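PDB 6KHO: tryptophan decarboxylase 1 from Oryza sativa subsp. japonica, which decarboxylates L-tryptophan to tryptamine and 5-hydroxy-L-tryptophan to serotonin, using pyridoxal 5'-phosphate as cofactor and acting as a homodimer. Local coordinates for residues L418-G421 against E426-V429; A474-V477 against F482-R485; W145-L150 against C340-D345. One frame throughout, in Å; residues are numbered along the deposited sequence.

In the fold
Interactions 1 and 2 belong to the same four-stranded antiparallel sheet of the C-terminal part, and interaction 3 to the seven-stranded mixed sheet of the cofactor-binding domain. The first two have centres 14 Å apart and touch, Val-428 CG2 lying 3.8 Å from Val-483 CG2. Interaction 3 stands apart: its centre is 32 Å from that of interaction 2, on the other side of the chain's centre, and 35 Å from that of interaction 1. Two of the contacts approach pyridoxal phosphate from their separate sheets, interaction 2 with the Arg-485 side chain about 7 Å from it and interaction 3 with the Cys-340 side chain about 11 Å from it. Interaction 1 lies away from the annotated sites.

Interaction 1: residues L418-G421 against E426-V429; sequences LVRG and EVVV
Valine-to-valine packing, with an arginine laid beside it, joins the C-terminal end of helix 386-420 to edge strand 425-427 of the small antiparallel sheet. The central approach is Val-419 CG1 to Val-427 CG2, 3.6 Å, the two side chains crossing obliquely. In Val-419, CG1 stands opposite the backbone N (chi1 171°), which carries this methyl to the strand. The two branches of Val-427 are used differently: CG2 also meets the aliphatic part of Arg-420, 3.8 Å from its CG, whereas CG1 sits over one face of the guanidinium, 3.6 Å from Arg-420 NH2. Helix and strand follow one another through a short connection, so the contact folds the strand back against the last turn of the long helix that precedes it. Were Val-427 cut back to an alanine, both methyls would go, Val-419 CG1 would probably be left without its partner at CG2, and the guanidinium would be likely to keep only the CB part of its cover. Arg-420 is extended from CG to NE and reaches across Val-427 at about a right angle, while NH2 keeps a salt bridge to Glu-416. Glu-426 points away from the helix and pairs with Arg-439 on the adjacent strand; Val-419 also packs against Trp-502 of helix 495-513 and Phe-438 of strand 435-440.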
ATOM      1  N   LEU A 418     -27.131  15.846  24.010  1.00 46.32           N
ATOM      2  CA  LEU A 418     -27.634  14.897  24.993  1.00 50.64           C
ATOM      3  C   LEU A 418     -26.669  14.765  26.165  1.00 51.66           C
ATOM      4  O   LEU A 418     -27.101  14.693  27.322  1.00 53.49           O
ATOM      5  CB  LEU A 418     -27.890  13.540  24.339  1.00 46.48           C
ATOM      6  CG  LEU A 418     -29.102  13.448  23.406  1.00 45.47           C
ATOM      7  CD1 LEU A 418     -29.039  12.157  22.603  1.00 46.05           C
ATOM      8  CD2 LEU A 418     -30.424  13.533  24.167  1.00 48.67           C
ATOM      9  N   VAL A 419     -25.359  14.741  25.893  1.00 49.37           N
ATOM     10  CA  VAL A 419     -24.375  14.699  26.973  1.00 52.73           C
ATOM     11  C   VAL A 419     -24.478  15.950  27.836  1.00 52.85           C
ATOM     12  O   VAL A 419     -24.348  15.883  29.066  1.00 53.06           O
ATOM     13  CB  VAL A 419     -22.948  14.531  26.415  1.00 50.71           C
ATOM     14  CG1 VAL A 419     -21.919  14.713  27.526  1.00 50.25           C
ATOM     15  CG2 VAL A 419     -22.778  13.166  25.773  1.00 48.10           C
ATOM     16  N   ARG A 420     -24.726  17.104  27.211  1.00 51.97           N
ATOM     17  CA  ARG A 420     -24.767  18.368  27.939  1.00 55.30           C
ATOM     18  C   ARG A 420     -26.008  18.496  28.819  1.00 57.76           C
ATOM     19  O   ARG A 420     -25.985  19.263  29.788  1.00 60.11           O
ATOM     20  CB  ARG A 420     -24.680  19.542  26.954  1.00 55.26           C
ATOM     21  CG  ARG A 420     -23.290  19.752  26.337  1.00 48.87           C
ATOM     22  CD  ARG A 420     -23.262  20.977  25.429  1.00 50.59           C
ATOM     23  NE  ARG A 420     -22.040  21.051  24.623  1.00 49.17           N
ATOM     24  CZ  ARG A 420     -20.868  21.479  25.081  1.00 52.62           C
ATOM     25  NH1 ARG A 420     -20.753  21.876  26.343  1.00 52.36           N
ATOM     26  NH2 ARG A 420     -19.808  21.518  24.282  1.00 49.76           N
ATOM     27  N   GLY A 421     -27.077  17.762  28.513  1.00 55.53           N
ATOM     28  CA  GLY A 421     -28.296  17.745  29.295  1.00 55.57           C
ATOM     29  C   GLY A 421     -28.296  16.796  30.475  1.00 57.69           C
ATOM     30  O   GLY A 421     -29.352  16.576  31.077  1.00 61.77           O
ATOM     31  N   GLU A 426     -19.712  15.522  31.297  1.00 54.15           N
ATOM     32  CA  GLU A 426     -19.188  16.756  30.730  1.00 53.34           C
ATOM     33  C   GLU A 426     -18.632  16.487  29.339  1.00 47.92           C
ATOM     34  O   GLU A 426     -18.084  15.413  29.078  1.00 47.91           O
ATOM     35  CB  GLU A 426     -18.098  17.379  31.614  1.00 53.86           C
ATOM     36  CG  GLU A 426     -16.951  16.453  31.985  1.00 54.86           C
ATOM     37  CD  GLU A 426     -15.870  17.166  32.791  1.00 59.34           C
ATOM     38  OE1 GLU A 426     -15.806  18.412  32.704  1.00 60.59           O
ATOM     39  OE2 GLU A 426     -15.091  16.486  33.503  1.00 58.47           O
ATOM     40  N   VAL A 427     -18.801  17.461  28.448  1.00 46.49           N
ATOM     41  CA  VAL A 427     -18.155  17.443  27.140  1.00 49.99           C
ATOM     42  C   VAL A 427     -16.793  18.100  27.307  1.00 46.87           C
ATOM     43  O   VAL A 427     -16.707  19.267  27.696  1.00 48.34           O
ATOM     44  CB  VAL A 427     -19.000  18.168  26.082  1.00 49.08           C
ATOM     45  CG1 VAL A 427     -18.208  18.331  24.785  1.00 49.53           C
ATOM     46  CG2 VAL A 427     -20.301  17.406  25.824  1.00 47.02           C
ATOM     47  N   VAL A 428     -15.732  17.351  27.010  1.00 45.54           N
ATOM     48  CA  VAL A 428     -14.394  17.747  27.437  1.00 48.27           C
ATOM     49  C   VAL A 428     -13.818  18.863  26.559  1.00 47.80           C
ATOM     50  O   VAL A 428     -13.157  19.776  27.062  1.00 44.80           O
ATOM     51  CB  VAL A 428     -13.485  16.507  27.473  1.00 51.16           C
ATOM     52  CG1 VAL A 428     -12.026  16.912  27.573  1.00 52.41           C
ATOM     53  CG2 VAL A 428     -13.876  15.623  28.645  1.00 50.95           C
ATOM     54  N   VAL A 429     -14.034  18.814  25.247  1.00 43.57           N
ATOM     55  CA  VAL A 429     -13.548  19.865  24.352  1.00 42.45           C
ATOM     56  C   VAL A 429     -14.684  20.259  23.418  1.00 42.07           C
ATOM     57  O   VAL A 429     -15.665  19.517  23.271  1.00 42.56           O
ATOM     58  CB  VAL A 429     -12.305  19.415  23.546  1.00 43.42           C
ATOM     59  CG1 VAL A 429     -11.136  19.069  24.463  1.00 42.23           C
ATOM     60  CG2 VAL A 429     -12.660  18.237  22.605  1.00 39.47           C
TER

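Interaction 2: residues A474-V477 against F482-R485; sequences AHTV and FVLR
Strands 474-477 and 482-485 run antiparallel with their short axes at 137°, and the pair Thr-476 and Val-483 is closed by two backbone bonds, Thr-476 N to Val-483 O at 2.8 Å and Val-483 N to Thr-476 O at 2.9 Å. A third, longer bond runs from Arg-485 N to Ala-474 O (3.1 Å). Beyond it, a water accepts a hydrogen bond from Ala-474 N. On the face shared by His-475, Leu-484 and Phe-482, the imidazole and the phenyl ring form an offset stack, centroids 4.3 Å apart and planes only 10° from parallel. The overlap is partial: Phe-482 CE2 lies over one face of the imidazole near its rim, and CZ comes within 3.3 Å of His-475 CG. Phe-482 reaches it with CG anti to the backbone N (chi1 -163°), and His-475 CB also rests on Leu-484 CD2. These strands make the beta hairpin at the edge of the four-stranded antiparallel sheet, and helix 451-468 covers this face, with Met-462 against both His-475 and Leu-484. The other face carries Thr-476, Val-483 and Arg-485. Here Thr-476 CG2 packs 3.7 Å from Arg-485 CG, and the arginine chain, bent at chi3, takes its guanidinium to the carbonyl oxygens of Phe-103, Thr-273 and Ser-274. Three bonds therefore fix the group's rotation, and it also makes a cation-pi contact with Phe-104, an experimentally established serotonin-binding residue.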
ATOM      1  N   ALA A 474     -13.944   3.410  22.583  1.00 38.47           N
ATOM      2  CA  ALA A 474     -12.566   3.406  23.043  1.00 38.73           C
ATOM      3  C   ALA A 474     -12.237   4.784  23.597  1.00 40.36           C
ATOM      4  O   ALA A 474     -12.994   5.746  23.433  1.00 38.69           O
ATOM      5  CB  ALA A 474     -11.597   2.990  21.931  1.00 39.86           C
ATOM      6  N   HIS A 475     -11.110   4.880  24.283  1.00 39.23           N
ATOM      7  CA  HIS A 475     -10.857   6.043  25.114  1.00 40.07           C
ATOM      8  C   HIS A 475      -9.639   6.804  24.622  1.00 41.38           C
ATOM      9  O   HIS A 475      -8.916   6.374  23.719  1.00 40.21           O
ATOM     10  CB  HIS A 475     -10.653   5.640  26.583  1.00 42.43           C
ATOM     11  CG  HIS A 475      -9.288   5.099  26.870  1.00 43.67           C
ATOM     12  ND1 HIS A 475      -8.936   3.793  26.611  1.00 46.70           N
ATOM     13  CD2 HIS A 475      -8.180   5.693  27.379  1.00 44.36           C
ATOM     14  CE1 HIS A 475      -7.674   3.601  26.951  1.00 47.76           C
ATOM     15  NE2 HIS A 475      -7.192   4.739  27.423  1.00 49.71           N
ATOM     16  N   THR A 476      -9.413   7.943  25.266  1.00 42.12           N
ATOM     17  CA  THR A 476      -8.232   8.754  25.036  1.00 40.30           C
ATOM     18  C   THR A 476      -7.937   9.505  26.328  1.00 42.19           C
ATOM     19  O   THR A 476      -8.697   9.428  27.297  1.00 42.11           O
ATOM     20  CB  THR A 476      -8.437   9.699  23.843  1.00 35.56           C
ATOM     21  OG1 THR A 476      -7.186  10.286  23.469  1.00 41.10           O
ATOM     22  CG2 THR A 476      -9.436  10.782  24.180  1.00 39.26           C
ATOM     23  N   VAL A 477      -6.823  10.233  26.334  1.00 41.23           N
ATOM     24  CA  VAL A 477      -6.383  11.017  27.486  1.00 45.00           C
ATOM     25  C   VAL A 477      -6.286  12.474  27.054  1.00 45.46           C
ATOM     26  O   VAL A 477      -5.491  12.805  26.164  1.00 45.64           O
ATOM     27  CB  VAL A 477      -5.032  10.527  28.034  1.00 40.09           C
ATOM     28  CG1 VAL A 477      -4.550  11.461  29.143  1.00 48.01           C
ATOM     29  CG2 VAL A 477      -5.132   9.088  28.535  1.00 41.65           C
ATOM     30  N   PHE A 482      -8.979  10.699  31.835  1.00 51.05           N
ATOM     31  CA  PHE A 482      -9.566   9.601  31.070  1.00 49.92           C
ATOM     32  C   PHE A 482     -10.841  10.088  30.398  1.00 49.58           C
ATOM     33  O   PHE A 482     -11.759  10.569  31.073  1.00 49.32           O
ATOM     34  CB  PHE A 482      -9.862   8.418  31.988  1.00 51.28           C
ATOM     35  CG  PHE A 482     -10.077   7.116  31.271  1.00 48.59           C
ATOM     36  CD1 PHE A 482     -11.314   6.801  30.735  1.00 46.11           C
ATOM     37  CD2 PHE A 482      -9.047   6.197  31.150  1.00 45.43           C
ATOM     38  CE1 PHE A 482     -11.522   5.601  30.085  1.00 46.05           C
ATOM     39  CE2 PHE A 482      -9.245   4.993  30.506  1.00 51.26           C
ATOM     40  CZ  PHE A 482     -10.488   4.692  29.971  1.00 49.13           C
ATOM     41  N   VAL A 483     -10.898   9.965  29.069  1.00 45.54           N
ATOM     42  CA  VAL A 483     -11.993  10.505  28.271  1.00 41.16           C
ATOM     43  C   VAL A 483     -12.496   9.422  27.319  1.00 45.14           C
ATOM     44  O   VAL A 483     -11.710   8.629  26.788  1.00 38.53           O
ATOM     45  CB  VAL A 483     -11.544  11.767  27.501  1.00 48.28           C
ATOM     46  CG1 VAL A 483     -12.598  12.203  26.497  1.00 47.52           C
ATOM     47  CG2 VAL A 483     -11.228  12.897  28.480  1.00 48.10           C
ATOM     48  N   LEU A 484     -13.811   9.364  27.137  1.00 43.81           N
ATOM     49  CA  LEU A 484     -14.414   8.467  26.164  1.00 42.47           C
ATOM     50  C   LEU A 484     -14.626   9.217  24.854  1.00 42.18           C
ATOM     51  O   LEU A 484     -15.192  10.319  24.845  1.00 40.41           O
ATOM     52  CB  LEU A 484     -15.748   7.918  26.682  1.00 42.19           C
ATOM     53  CG  LEU A 484     -15.705   7.036  27.936  1.00 42.95           C
ATOM     54  CD1 LEU A 484     -17.018   6.283  28.133  1.00 46.44           C
ATOM     55  CD2 LEU A 484     -14.540   6.059  27.873  1.00 44.03           C
ATOM     56  N   ARG A 485     -14.175   8.620  23.752  1.00 43.03           N
ATOM     57  CA  ARG A 485     -14.485   9.130  22.423  1.00 39.37           C
ATOM     58  C   ARG A 485     -15.775   8.505  21.897  1.00 40.27           C
ATOM     59  O   ARG A 485     -16.013   7.303  22.061  1.00 40.91           O
ATOM     60  CB  ARG A 485     -13.338   8.837  21.452  1.00 38.42           C
ATOM     61  CG  ARG A 485     -12.033   9.531  21.792  1.00 39.99           C
ATOM     62  CD  ARG A 485     -10.901   9.029  20.902  1.00 39.12           C
ATOM     63  NE  ARG A 485     -10.863   9.700  19.602  1.00 35.65           N
ATOM     64  CZ  ARG A 485     -11.451   9.234  18.500  1.00 39.65           C
ATOM     65  NH1 ARG A 485     -12.150   8.097  18.531  1.00 32.05           N
ATOM     66  NH2 ARG A 485     -11.352   9.911  17.360  1.00 36.69           N
TER
HETATM   67  O   HOH W   1     -14.782   5.428  20.988  1.00 39.49           O

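Interaction 3: residues W145-L150 against C340-D345; sequences WLAQML and CLYVRD
Tyr-342 carries its phenol from strand 340-343 onto helix 145-149, where the hydroxyl settles against Leu-146: OH is 3.4 Å from Leu-146 CB and 3.5 Å from its CD2. The ring follows alongside Ala-147, whose CB is 3.8 Å from Tyr-342 CE2. One leucine branch thus serves two residues of the strand, because Leu-146 CD2 also lies 3.8 Å from Cys-340 SG. Leu-146 swings CG away from its backbone N (chi1 176°) and so extends from the helix toward the sheet. Cys-340 and Tyr-342, two residues apart, both point toward the helix, as alternation along an extended strand requires. Strand 339-343 lies in the seven-stranded mixed sheet of the aminotransferase-type fold of PLP-dependent enzymes, antiparallel to both its neighbours, strands 168-172 and 323-326. Helix 133-149 packs across this sheet: the short axes make an angle of 78°, 10.9 Å apart at their closest approach. The phenol is positioned by a hydrogen bond from its OH to Leu-143 O, one turn back in the same helix, which gives the polar end of this buried side chain a partner amid apolar packing. Further out, Ile-324 and Leu-152 touch Tyr-342, Met-326 flanks Leu-146, and Ile-171 meets Cys-340. The helix faces another way with Trp-145 and Gln-148, which donate through NE1 and NE2 to the backbone oxygens of Arg-67 and Ala-68 of the second subunit.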
ATOM      1  N   TRP A 145     -10.626  16.551  -9.385  1.00 25.45           N
ATOM      2  CA  TRP A 145     -12.008  16.726  -8.948  1.00 25.92           C
ATOM      3  C   TRP A 145     -12.086  16.944  -7.444  1.00 26.62           C
ATOM      4  O   TRP A 145     -12.819  17.819  -6.975  1.00 29.21           O
ATOM      5  CB  TRP A 145     -12.852  15.504  -9.318  1.00 24.89           C
ATOM      6  CG  TRP A 145     -13.295  15.388 -10.743  1.00 28.77           C
ATOM      7  CD1 TRP A 145     -12.824  16.071 -11.833  1.00 28.56           C
ATOM      8  CD2 TRP A 145     -14.305  14.495 -11.232  1.00 26.15           C
ATOM      9  NE1 TRP A 145     -13.487  15.653 -12.970  1.00 27.38           N
ATOM     10  CE2 TRP A 145     -14.402  14.691 -12.623  1.00 28.27           C
ATOM     11  CE3 TRP A 145     -15.140  13.554 -10.622  1.00 24.48           C
ATOM     12  CZ2 TRP A 145     -15.306  13.972 -13.416  1.00 28.58           C
ATOM     13  CZ3 TRP A 145     -16.036  12.848 -11.403  1.00 27.16           C
ATOM     14  CH2 TRP A 145     -16.108  13.057 -12.789  1.00 27.62           C
ATOM     15  N   LEU A 146     -11.384  16.112  -6.668  1.00 24.19           N
ATOM     16  CA  LEU A 146     -11.405  16.264  -5.210  1.00 26.76           C
ATOM     17  C   LEU A 146     -10.806  17.604  -4.780  1.00 28.23           C
ATOM     18  O   LEU A 146     -11.313  18.259  -3.855  1.00 26.62           O
ATOM     19  CB  LEU A 146     -10.645  15.108  -4.553  1.00 23.04           C
ATOM     20  CG  LEU A 146     -10.492  15.186  -3.024  1.00 26.10           C
ATOM     21  CD1 LEU A 146     -11.865  15.231  -2.328  1.00 24.52           C
ATOM     22  CD2 LEU A 146      -9.670  13.995  -2.523  1.00 27.97           C
ATOM     23  N   ALA A 147      -9.720  18.023  -5.436  1.00 27.81           N
ATOM     24  CA  ALA A 147      -9.149  19.334  -5.142  1.00 27.63           C
ATOM     25  C   ALA A 147     -10.161  20.446  -5.407  1.00 30.13           C
ATOM     26  O   ALA A 147     -10.198  21.448  -4.683  1.00 30.41           O
ATOM     27  CB  ALA A 147      -7.872  19.547  -5.958  1.00 28.18           C
ATOM     28  N   GLN A 148     -11.001  20.285  -6.435  1.00 31.35           N
ATOM     29  CA  GLN A 148     -12.052  21.271  -6.691  1.00 31.09           C
ATOM     30  C   GLN A 148     -13.098  21.262  -5.585  1.00 33.11           C
ATOM     31  O   GLN A 148     -13.515  22.324  -5.113  1.00 32.72           O
ATOM     32  CB  GLN A 148     -12.723  21.017  -8.040  1.00 30.34           C
ATOM     33  CG  GLN A 148     -11.842  21.258  -9.248  1.00 29.84           C
ATOM     34  CD  GLN A 148     -12.545  20.914 -10.546  1.00 34.67           C
ATOM     35  OE1 GLN A 148     -13.669  21.351 -10.789  1.00 31.79           O
ATOM     36  NE2 GLN A 148     -11.890  20.116 -11.386  1.00 31.08           N
ATOM     37  N   MET A 149     -13.539  20.072  -5.158  1.00 31.86           N
ATOM     38  CA  MET A 149     -14.485  19.994  -4.043  1.00 31.28           C
ATOM     39  C   MET A 149     -13.916  20.654  -2.788  1.00 33.38           C
ATOM     40  O   MET A 149     -14.633  21.363  -2.067  1.00 31.00           O
ATOM     41  CB  MET A 149     -14.852  18.537  -3.749  1.00 28.60           C
ATOM     42  CG  MET A 149     -15.513  17.795  -4.903  1.00 32.52           C
ATOM     43  SD  MET A 149     -16.501  16.389  -4.349  1.00 35.03           S
ATOM     44  CE  MET A 149     -15.293  15.394  -3.465  1.00 33.07           C
ATOM     45  N   LEU A 150     -12.636  20.417  -2.503  1.00 29.26           N
ATOM     46  CA  LEU A 150     -11.980  20.985  -1.330  1.00 31.10           C
ATOM     47  C   LEU A 150     -11.640  22.453  -1.504  1.00 35.21           C
ATOM     48  O   LEU A 150     -11.183  23.087  -0.544  1.00 34.90           O
ATOM     49  CB  LEU A 150     -10.685  20.233  -1.020  1.00 29.95           C
ATOM     50  CG  LEU A 150     -10.806  18.776  -0.585  1.00 32.61           C
ATOM     51  CD1 LEU A 150      -9.428  18.117  -0.580  1.00 30.11           C
ATOM     52  CD2 LEU A 150     -11.437  18.717   0.786  1.00 33.52           C
ATOM     53  N   CYS A 340      -4.997  10.779  -0.236  1.00 24.42           N
ATOM     54  CA  CYS A 340      -4.640  11.707  -1.301  1.00 26.69           C
ATOM     55  C   CYS A 340      -3.610  12.700  -0.780  1.00 28.25           C
ATOM     56  O   CYS A 340      -3.843  13.347   0.240  1.00 27.55           O
ATOM     57  CB  CYS A 340      -5.884  12.437  -1.810  1.00 26.44           C
ATOM     58  SG  CYS A 340      -7.060  11.260  -2.563  1.00 28.85           S
ATOM     59  N   LEU A 341      -2.482  12.814  -1.480  1.00 24.14           N
ATOM     60  CA  LEU A 341      -1.435  13.775  -1.151  1.00 25.26           C
ATOM     61  C   LEU A 341      -1.345  14.818  -2.253  1.00 26.57           C
ATOM     62  O   LEU A 341      -1.253  14.457  -3.429  1.00 25.78           O
ATOM     63  CB  LEU A 341      -0.080  13.075  -1.001  1.00 24.39           C
ATOM     64  CG  LEU A 341       1.144  14.000  -1.017  1.00 25.19           C
ATOM     65  CD1 LEU A 341       1.139  14.903   0.233  1.00 25.75           C
ATOM     66  CD2 LEU A 341       2.420  13.180  -1.101  1.00 25.35           C
ATOM     67  N   TYR A 342      -1.344  16.096  -1.876  1.00 26.44           N
ATOM     68  CA  TYR A 342      -1.189  17.211  -2.806  1.00 26.63           C
ATOM     69  C   TYR A 342       0.059  17.998  -2.434  1.00 29.25           C
ATOM     70  O   TYR A 342       0.317  18.221  -1.250  1.00 23.94           O
ATOM     71  CB  TYR A 342      -2.402  18.154  -2.772  1.00 23.50           C
ATOM     72  CG  TYR A 342      -3.694  17.506  -3.222  1.00 29.43           C
ATOM     73  CD1 TYR A 342      -4.514  16.848  -2.312  1.00 29.09           C
ATOM     74  CD2 TYR A 342      -4.086  17.539  -4.562  1.00 27.82           C
ATOM     75  CE1 TYR A 342      -5.707  16.249  -2.720  1.00 29.87           C
ATOM     76  CE2 TYR A 342      -5.281  16.949  -4.983  1.00 28.75           C
ATOM     77  CZ  TYR A 342      -6.084  16.309  -4.057  1.00 29.22           C
ATOM     78  OH  TYR A 342      -7.258  15.712  -4.462  1.00 25.91           O
ATOM     79  N   VAL A 343       0.836  18.411  -3.441  1.00 28.07           N
ATOM     80  CA  VAL A 343       2.053  19.185  -3.213  1.00 25.96           C
ATOM     81  C   VAL A 343       2.066  20.378  -4.159  1.00 29.44           C
ATOM     82  O   VAL A 343       1.538  20.313  -5.273  1.00 27.44           O
ATOM     83  CB  VAL A 343       3.334  18.331  -3.389  1.00 29.19           C
ATOM     84  CG1 VAL A 343       3.316  17.118  -2.439  1.00 28.35           C
ATOM     85  CG2 VAL A 343       3.492  17.868  -4.820  1.00 30.24           C
ATOM     86  N   ARG A 344       2.691  21.477  -3.717  1.00 27.44           N
ATOM     87  CA  ARG A 344       2.775  22.639  -4.589  1.00 29.10           C
ATOM     88  C   ARG A 344       3.885  22.521  -5.626  1.00 36.33           C
ATOM     89  O   ARG A 344       3.822  23.205  -6.655  1.00 34.81           O
ATOM     90  CB  ARG A 344       2.947  23.909  -3.758  1.00 32.85           C
ATOM     91  CG  ARG A 344       1.587  24.475  -3.336  1.00 34.85           C
ATOM     92  CD  ARG A 344       1.728  25.621  -2.365  1.00 38.38           C
ATOM     93  NE  ARG A 344       2.608  26.652  -2.886  1.00 44.40           N
ATOM     94  CZ  ARG A 344       3.352  27.447  -2.126  1.00 46.67           C
ATOM     95  NH1 ARG A 344       3.332  27.312  -0.806  1.00 44.03           N
ATOM     96  NH2 ARG A 344       4.121  28.366  -2.688  1.00 51.71           N
ATOM     97  N   ASP A 345       4.867  21.640  -5.415  1.00 33.39           N
ATOM     98  CA  ASP A 345       5.957  21.462  -6.381  1.00 33.60           C
ATOM     99  C   ASP A 345       6.308  19.981  -6.482  1.00 32.85           C
ATOM    100  O   ASP A 345       7.110  19.474  -5.694  1.00 35.11           O
ATOM    101  CB  ASP A 345       7.179  22.288  -5.983  1.00 35.57           C
ATOM    102  CG  ASP A 345       8.211  22.358  -7.094  1.00 41.27           C
ATOM    103  OD1 ASP A 345       8.053  21.617  -8.089  1.00 41.91           O
ATOM    104  OD2 ASP A 345       9.171  23.148  -6.982  1.00 46.52           O
TER